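Long-range contact in uncharacterized protein (Sulfolobus solfataricus P2, PDB 2QS7), which is of unknown function but belongs to the DsrE/DsrF-like family and is a putative oxidoreductase: residues 9-21 / 132-144. Numbering follows the deposited sequence.
Sequences KLSIIVFSGTIDK and FLDRAEGGTTLFI
Parallel pairing of the C-terminal strand 140-143, outermost in this chain's sheet, with strand 9-14 begins where Lys9 ties together the end of helix 129-136 and the turn that follows. The aliphatic chain of Lys9 leaves with CG anti to the backbone N (chi1 -180°) and bends at chi3, bringing NZ within 2.7 Å of both Arg135 O, in the helix's last turn, and Glu137 O, just past it. Without this amine, as with an alanine here, both carbonyls would probably lose their shared donor. Ser11 OG lies against Ala136 and, besides its bond to Asn40, donates to a water that bridges to Ala136 O and Thr140 O. In the five-stranded parallel sheet, strand 9-14 sits between strands 38-43 and 140-143, and its bonds to the latter run from Thr140 N to Lys9 O through Ile144 N to Ile13 O, the last nearly straight at 174°. On one face Ile12 CG2 meets Ile144 CD1 at 3.7 Å, beside Leu28 of helix 19-34; on the other, Ile13 CG2 packs on Phe143 CD2, and Phe143 CZ reaches Phe15 CB at 3.4 Å. The loop after strand 9-14 grips Ile144's terminal carboxylate: O accepts from Phe15 N and Ser16 N, while Ser16 OG donates to OXT.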
loop_
_atom_site.group_PDB
_atom_site.type_symbol
_atom_site.label_atom_id
_atom_site.label_comp_id
_atom_site.label_asym_id
_atom_site.label_seq_id
_atom_site.Cartn_x
_atom_site.Cartn_y
_atom_site.Cartn_z
ATOM N N LYS A 9 8.837 16.761 -2.284
ATOM C CA LYS A 9 8.155 16.018 -3.335
ATOM C C LYS A 9 7.460 14.812 -2.803
ATOM O O LYS A 9 7.983 14.121 -1.931
ATOM C CB LYS A 9 9.235 15.598 -4.355
ATOM C CG LYS A 9 8.750 14.815 -5.537
ATOM C CD LYS A 9 9.878 14.747 -6.646
ATOM C CE LYS A 9 11.101 14.017 -6.216
ATOM N NZ LYS A 9 12.036 13.746 -7.357
ATOM N N LEU A 10 6.270 14.576 -3.331
ATOM C CA LEU A 10 5.465 13.412 -3.043
ATOM C C LEU A 10 5.063 12.745 -4.366
ATOM O O LEU A 10 4.549 13.390 -5.265
ATOM C CB LEU A 10 4.187 13.824 -2.333
ATOM C CG LEU A 10 3.166 12.719 -2.025
ATOM C CD1 LEU A 10 3.735 11.677 -1.068
ATOM C CD2 LEU A 10 1.878 13.369 -1.446
ATOM N N SER A 11 5.301 11.440 -4.463
ATOM C CA SER A 11 4.914 10.681 -5.631
ATOM C C SER A 11 4.060 9.517 -5.182
ATOM O O SER A 11 4.360 8.837 -4.202
ATOM C CB SER A 11 6.152 10.214 -6.406
ATOM O OG SER A 11 7.019 11.319 -6.790
ATOM N N ILE A 12 2.982 9.278 -5.904
ATOM C CA ILE A 12 2.055 8.209 -5.528
ATOM C C ILE A 12 1.708 7.354 -6.712
ATOM O O ILE A 12 1.361 7.881 -7.772
ATOM C CB ILE A 12 0.710 8.795 -5.000
ATOM C CG1 ILE A 12 0.958 9.779 -3.854
ATOM C CG2 ILE A 12 -0.265 7.650 -4.576
ATOM C CD1 ILE A 12 -0.368 10.400 -3.332
ATOM N N ILE A 13 1.828 6.031 -6.523
ATOM C CA ILE A 13 1.389 5.051 -7.512
ATOM C C ILE A 13 -0.038 4.739 -7.104
ATOM O O ILE A 13 -0.309 4.172 -6.023
ATOM C CB ILE A 13 2.206 3.757 -7.542
ATOM C CG1 ILE A 13 3.646 4.059 -7.906
ATOM C CG2 ILE A 13 1.609 2.723 -8.544
ATOM C CD1 ILE A 13 4.593 2.819 -7.798
ATOM N N VAL A 14 -0.961 5.189 -7.935
ATOM C CA VAL A 14 -2.400 5.007 -7.664
ATOM C C VAL A 14 -2.803 3.747 -8.357
ATOM O O VAL A 14 -3.178 3.748 -9.539
ATOM C CB VAL A 14 -3.254 6.208 -8.149
ATOM C CG1 VAL A 14 -4.725 6.026 -7.740
ATOM C CG2 VAL A 14 -2.686 7.545 -7.610
ATOM N N PHE A 15 -2.666 2.645 -7.623
ATOM C CA PHE A 15 -3.019 1.311 -8.132
ATOM C C PHE A 15 -4.480 0.972 -7.936
ATOM O O PHE A 15 -5.128 0.310 -8.810
ATOM C CB PHE A 15 -2.167 0.286 -7.374
ATOM C CG PHE A 15 -2.555 -1.125 -7.602
ATOM C CD1 PHE A 15 -2.034 -1.839 -8.652
ATOM C CD2 PHE A 15 -3.460 -1.754 -6.770
ATOM C CE1 PHE A 15 -2.412 -3.136 -8.850
ATOM C CE2 PHE A 15 -3.799 -3.036 -6.965
ATOM C CZ PHE A 15 -3.290 -3.729 -8.005
ATOM N N SER A 16 -4.991 1.363 -6.765
ATOM C CA SER A 16 -6.384 1.034 -6.383
ATOM C C SER A 16 -7.421 1.893 -7.093
ATOM O O SER A 16 -7.132 2.994 -7.565
ATOM C CB SER A 16 -6.545 1.144 -4.871
ATOM O OG SER A 16 -5.592 0.315 -4.215
ATOM N N GLY A 17 -8.638 1.355 -7.193
ATOM C CA GLY A 17 -9.719 2.046 -7.865
ATOM C C GLY A 17 -11.003 2.175 -7.052
ATOM O O GLY A 17 -11.984 2.615 -7.589
ATOM N N THR A 18 -10.987 1.819 -5.774
ATOM C CA THR A 18 -12.167 1.947 -4.930
ATOM C C THR A 18 -12.196 3.368 -4.375
ATOM O O THR A 18 -11.175 4.010 -4.222
ATOM C CB THR A 18 -12.207 0.882 -3.816
ATOM O OG1 THR A 18 -10.994 0.931 -3.048
ATOM C CG2 THR A 18 -12.340 -0.485 -4.422
ATOM N N ILE A 19 -13.388 3.853 -4.064
ATOM C CA ILE A 19 -13.556 5.224 -3.616
ATOM C C ILE A 19 -12.816 5.512 -2.317
ATOM O O ILE A 19 -12.281 6.599 -2.167
ATOM C CB ILE A 19 -15.070 5.626 -3.504
ATOM C CG1 ILE A 19 -15.244 7.137 -3.344
ATOM C CG2 ILE A 19 -15.769 4.902 -2.358
ATOM C CD1 ILE A 19 -14.789 7.915 -4.532
ATOM N N ASP A 20 -12.767 4.542 -1.410
ATOM C CA ASP A 20 -12.098 4.749 -0.129
ATOM C C ASP A 20 -10.605 4.899 -0.280
ATOM O O ASP A 20 -9.967 5.458 0.595
ATOM C CB ASP A 20 -12.448 3.655 0.887
ATOM C CG ASP A 20 -12.187 2.271 0.358
ATOM O OD1 ASP A 20 -12.845 1.910 -0.650
ATOM O OD2 ASP A 20 -11.358 1.547 0.964
ATOM N N LYS A 21 -10.034 4.432 -1.387
ATOM C CA LYS A 21 -8.608 4.639 -1.629
ATOM C C LYS A 21 -8.352 5.861 -2.513
ATOM O O LYS A 21 -7.339 6.536 -2.384
ATOM C CB LYS A 21 -7.947 3.389 -2.176
ATOM C CG LYS A 21 -7.932 2.259 -1.141
ATOM C CD LYS A 21 -6.671 1.407 -1.234
ATOM C CE LYS A 21 -6.700 0.224 -0.265
ATOM N NZ LYS A 21 -5.528 -0.719 -0.419
ATOM N N PHE A 132 8.523 6.811 -13.900
ATOM C CA PHE A 132 7.998 7.190 -12.611
ATOM C C PHE A 132 9.022 6.997 -11.479
ATOM O O PHE A 132 9.099 7.844 -10.630
ATOM C CB PHE A 132 6.588 6.611 -12.359
ATOM C CG PHE A 132 5.739 7.486 -11.477
ATOM C CD1 PHE A 132 5.107 8.611 -12.004
ATOM C CD2 PHE A 132 5.602 7.218 -10.128
ATOM C CE1 PHE A 132 4.355 9.437 -11.198
ATOM C CE2 PHE A 132 4.841 8.039 -9.321
ATOM C CZ PHE A 132 4.224 9.154 -9.859
ATOM N N LEU A 133 9.841 5.982 -11.518
ATOM C CA LEU A 133 10.890 5.863 -10.569
ATOM C C LEU A 133 11.804 7.045 -10.583
ATOM O O LEU A 133 12.330 7.461 -9.536
ATOM C CB LEU A 133 11.791 4.655 -10.899
ATOM C CG LEU A 133 11.624 3.230 -10.320
ATOM C CD1 LEU A 133 10.220 2.778 -10.317
ATOM C CD2 LEU A 133 12.501 2.273 -11.146
ATOM N N ASP A 134 12.134 7.512 -11.790
ATOM C CA ASP A 134 13.011 8.639 -11.944
ATOM C C ASP A 134 12.414 9.855 -11.336
ATOM O O ASP A 134 13.061 10.576 -10.617
ATOM C CB ASP A 134 13.208 8.957 -13.421
ATOM C CG ASP A 134 14.278 8.099 -14.103
ATOM O OD1 ASP A 134 14.952 7.255 -13.460
ATOM O OD2 ASP A 134 14.460 8.327 -15.322
ATOM N N ARG A 135 11.155 10.109 -11.650
ATOM C CA ARG A 135 10.466 11.266 -11.055
ATOM C C ARG A 135 10.321 11.211 -9.582
ATOM O O ARG A 135 10.466 12.227 -8.924
ATOM C CB ARG A 135 9.058 11.450 -11.661
ATOM C CG ARG A 135 9.006 12.578 -12.552
ATOM C CD ARG A 135 7.682 13.015 -12.842
ATOM N NE ARG A 135 7.671 14.461 -12.741
ATOM C CZ ARG A 135 7.952 15.314 -13.708
ATOM N NH1 ARG A 135 8.295 14.926 -14.919
ATOM N NH2 ARG A 135 7.864 16.595 -13.436
ATOM N N ALA A 136 10.096 10.023 -9.035
ATOM C CA ALA A 136 9.943 9.870 -7.594
ATOM C C ALA A 136 11.193 9.950 -6.764
ATOM O O ALA A 136 11.140 10.177 -5.543
ATOM C CB ALA A 136 9.318 8.539 -7.285
ATOM N N GLU A 137 12.317 9.678 -7.393
ATOM C CA GLU A 137 13.579 9.593 -6.704
ATOM C C GLU A 137 13.861 10.816 -5.857
ATOM O O GLU A 137 13.729 11.910 -6.320
ATOM C CB GLU A 137 14.691 9.453 -7.756
ATOM C CG GLU A 137 16.031 8.941 -7.224
ATOM C CD GLU A 137 17.140 9.005 -8.330
ATOM O OE1 GLU A 137 16.787 9.005 -9.553
ATOM O OE2 GLU A 137 18.345 9.077 -7.977
ATOM N N GLY A 138 14.214 10.596 -4.599
ATOM C CA GLY A 138 14.553 11.660 -3.691
ATOM C C GLY A 138 13.397 12.223 -2.895
ATOM O O GLY A 138 13.633 13.002 -1.996
ATOM N N GLY A 139 12.160 11.848 -3.190
ATOM C CA GLY A 139 11.029 12.356 -2.399
ATOM C C GLY A 139 10.331 11.223 -1.655
ATOM O O GLY A 139 10.799 10.082 -1.660
ATOM N N THR A 140 9.193 11.524 -1.049
ATOM C CA THR A 140 8.390 10.518 -0.407
ATOM C C THR A 140 7.602 9.845 -1.491
ATOM O O THR A 140 7.052 10.523 -2.366
ATOM C CB THR A 140 7.486 11.204 0.612
ATOM O OG1 THR A 140 8.348 11.697 1.635
ATOM C CG2 THR A 140 6.502 10.245 1.181
ATOM N N THR A 141 7.539 8.515 -1.449
ATOM C CA THR A 141 6.806 7.724 -2.475
ATOM C C THR A 141 5.941 6.691 -1.823
ATOM O O THR A 141 6.380 6.047 -0.874
ATOM C CB THR A 141 7.770 7.006 -3.465
ATOM O OG1 THR A 141 8.685 7.959 -4.026
ATOM C CG2 THR A 141 6.999 6.360 -4.584
ATOM N N LEU A 142 4.692 6.623 -2.281
ATOM C CA LEU A 142 3.640 5.733 -1.724
ATOM C C LEU A 142 3.000 4.919 -2.812
ATOM O O LEU A 142 2.898 5.386 -3.947
ATOM C CB LEU A 142 2.525 6.559 -1.087
ATOM C CG LEU A 142 2.932 7.566 -0.003
ATOM C CD1 LEU A 142 1.730 8.391 0.355
ATOM C CD2 LEU A 142 3.561 6.902 1.221
ATOM N N PHE A 143 2.577 3.709 -2.458
ATOM C CA PHE A 143 1.810 2.819 -3.320
ATOM C C PHE A 143 0.463 2.649 -2.624
ATOM O O PHE A 143 0.400 2.150 -1.470
ATOM C CB PHE A 143 2.518 1.466 -3.475
ATOM C CG PHE A 143 1.837 0.523 -4.422
ATOM C CD1 PHE A 143 0.721 -0.223 -4.015
ATOM C CD2 PHE A 143 2.299 0.371 -5.705
ATOM C CE1 PHE A 143 0.123 -1.090 -4.882
ATOM C CE2 PHE A 143 1.696 -0.484 -6.585
ATOM C CZ PHE A 143 0.624 -1.214 -6.195
ATOM N N ILE A 144 -0.584 3.112 -3.310
ATOM C CA ILE A 144 -1.943 3.117 -2.816
ATOM C C ILE A 144 -2.868 2.262 -3.707
ATOM O O ILE A 144 -2.994 2.520 -4.921
ATOM C CB ILE A 144 -2.498 4.566 -2.735
ATOM C CG1 ILE A 144 -1.574 5.406 -1.850
ATOM C CG2 ILE A 144 -3.975 4.551 -2.196
ATOM C CD1 ILE A 144 -2.073 6.750 -1.457
ATOM O OXT ILE A 144 -3.513 1.318 -3.228
HETATM O O HOH W 1 8.735 11.284 -4.718
#